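Local coordinates for protein type-iv like pilin ttha1219 (Thermus thermophilus, PDB 5G23) that is a type IV-like pilin, probably a component of the pilus machinery linked to natural competence and DNA uptake, at residues B[191-196]-B[222-227]. Numbering follows the deposited sequence.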
# COMPACT_ATOMS: atom_id res chain seq x y z
N PRO B 191 -10.58 -3.08 27.25
CA PRO B 191 -11.28 -4.30 27.62
C PRO B 191 -10.86 -5.50 26.78
O PRO B 191 -10.40 -5.35 25.65
CB PRO B 191 -12.77 -3.95 27.44
CG PRO B 191 -12.81 -2.71 26.62
CD PRO B 191 -11.44 -2.07 26.60
N ALA B 192 -11.04 -6.68 27.33
CA ALA B 192 -10.65 -7.94 26.69
C ALA B 192 -11.32 -8.12 25.32
O ALA B 192 -12.55 -7.90 25.14
CB ALA B 192 -10.99 -9.10 27.60
N PHE B 193 -10.50 -8.45 24.32
CA PHE B 193 -11.00 -8.50 22.97
C PHE B 193 -11.20 -9.98 22.59
O PHE B 193 -10.45 -10.83 22.99
CB PHE B 193 -9.97 -7.85 22.06
CG PHE B 193 -10.39 -7.78 20.66
CD1 PHE B 193 -11.32 -6.83 20.27
CD2 PHE B 193 -9.87 -8.67 19.72
CE1 PHE B 193 -11.73 -6.75 18.96
CE2 PHE B 193 -10.26 -8.60 18.42
CZ PHE B 193 -11.21 -7.66 18.03
N THR B 194 -12.28 -10.23 21.85
CA THR B 194 -12.58 -11.55 21.31
C THR B 194 -12.31 -11.58 19.79
O THR B 194 -13.08 -11.02 19.01
CB THR B 194 -14.05 -11.99 21.57
OG1 THR B 194 -14.28 -11.96 22.99
CG2 THR B 194 -14.25 -13.42 21.08
N PRO B 195 -11.21 -12.26 19.40
CA PRO B 195 -10.93 -12.28 17.96
C PRO B 195 -12.10 -12.89 17.22
O PRO B 195 -12.65 -13.88 17.69
CB PRO B 195 -9.69 -13.17 17.87
CG PRO B 195 -8.97 -12.85 19.18
CD PRO B 195 -10.11 -12.88 20.16
N GLY B 196 -12.40 -12.34 16.05
CA GLY B 196 -13.54 -12.74 15.24
C GLY B 196 -14.78 -11.90 15.49
O GLY B 196 -15.68 -11.87 14.66
N ARG B 222 -6.53 -4.21 21.11
CA ARG B 222 -6.50 -5.13 19.98
C ARG B 222 -7.42 -4.68 18.87
O ARG B 222 -8.48 -4.09 19.14
CB ARG B 222 -6.85 -6.54 20.38
CG ARG B 222 -5.68 -7.24 21.01
CD ARG B 222 -5.95 -8.66 21.51
NE ARG B 222 -4.63 -9.12 21.98
CZ ARG B 222 -4.06 -8.81 23.15
NH1 ARG B 222 -4.75 -8.31 24.17
NH2 ARG B 222 -2.78 -9.10 23.35
N ALA B 223 -6.97 -4.90 17.64
CA ALA B 223 -7.82 -4.65 16.45
C ALA B 223 -7.52 -5.75 15.42
O ALA B 223 -6.44 -6.34 15.43
CB ALA B 223 -7.53 -3.31 15.85
N GLU B 224 -8.50 -6.03 14.61
CA GLU B 224 -8.38 -7.09 13.59
C GLU B 224 -8.97 -6.66 12.28
O GLU B 224 -9.73 -5.69 12.19
CB GLU B 224 -9.06 -8.37 14.08
CG GLU B 224 -10.60 -8.21 14.14
CD GLU B 224 -11.35 -9.37 14.73
OE1 GLU B 224 -10.73 -10.42 15.09
OE2 GLU B 224 -12.59 -9.20 14.91
N LYS B 225 -8.58 -7.36 11.21
CA LYS B 225 -9.11 -7.06 9.96
C LYS B 225 -9.16 -8.34 9.12
O LYS B 225 -8.20 -9.06 9.05
CB LYS B 225 -8.32 -5.99 9.24
CG LYS B 225 -9.14 -5.42 8.07
CD LYS B 225 -8.38 -4.34 7.38
CE LYS B 225 -9.14 -3.80 6.18
NZ LYS B 225 -10.28 -2.97 6.65
N LEU B 226 -10.33 -8.57 8.53
CA LEU B 226 -10.53 -9.61 7.51
C LEU B 226 -10.81 -8.93 6.18
O LEU B 226 -11.69 -8.08 6.10
CB LEU B 226 -11.70 -10.51 7.86
CG LEU B 226 -12.11 -11.60 6.86
CD1 LEU B 226 -11.07 -12.68 6.81
CD2 LEU B 226 -13.45 -12.18 7.22
N TRP B 227 -10.11 -9.35 5.10
CA TRP B 227 -10.41 -8.84 3.80
C TRP B 227 -10.30 -9.94 2.73
O TRP B 227 -9.52 -10.87 2.92
CB TRP B 227 -9.60 -7.57 3.51
CG TRP B 227 -8.12 -7.73 3.29
CD1 TRP B 227 -7.53 -7.55 2.13
CD2 TRP B 227 -7.10 -7.97 4.23
NE1 TRP B 227 -6.20 -7.72 2.23
CE2 TRP B 227 -5.90 -7.97 3.54
CE3 TRP B 227 -7.07 -8.25 5.61
CZ2 TRP B 227 -4.68 -8.21 4.15
CZ3 TRP B 227 -5.85 -8.41 6.25
CH2 TRP B 227 -4.65 -8.42 5.52
O HOH W 1 -8.23 -5.37 23.55
O HOH W 2 -7.68 -8.24 24.71
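The backbone N-H of Gly196 points almost straight at Glu224, its N lying 2.7 Å from Glu224 OE1 with an N-H...O angle of 176°. OE1 receives it on the syn lone pair, the side of the carboxylate's other oxygen. Beside this bond sits Phe193, whose ring tip CZ comes within 3.7 Å of Glu224 CD. The carboxylate meets the phenyl at its edge, near the ring plane, and the two planes stand 79° apart. With CG anti to the backbone N (chi1 -177°), the Phe193 ring runs along the strand side from Arg222 to Glu224. Its CD2 rests 3.8 Å from Arg222 CB, and Arg222 O lies 4.1 Å above the ring plane, shifted toward the rim. The Arg222 chain then extends away past Phe193, where its CD stays 4.1 Å from Phe193 CB. Water 2 ties the segments at this end, accepting from Phe193 N and from Arg222 NH1. Strand 221-230 borders a four-stranded antiparallel sheet, pairing through its backbone with strand 173-184. On the pilin domain's surface, the irregular segment 191-196 lies against the sheet face turned away from helix 44-61, which receives Ala223 on the opposite side. No backbone-to-backbone ladder joins the two segments; the Gly196 N-H reaches a side chain, and the rest is ring packing and water. Around the carboxylate, Tyr179 OH also hydrogen-bonds Glu224 OE1, while Thr198 OG1 bonds OE2, tying the acid to both the neighbouring strand and the loop. An alanine here would probably leave the Gly196 N-H and the hydroxyls of Tyr179 and Thr198 without their shared carboxylate partner, and the edge of the Phe193 ring without its neighbour. Farther out, salt bridges from Arg222 NE to Glu143 and from NH1 to Asp218 hold the guanidinium beyond the phenyl.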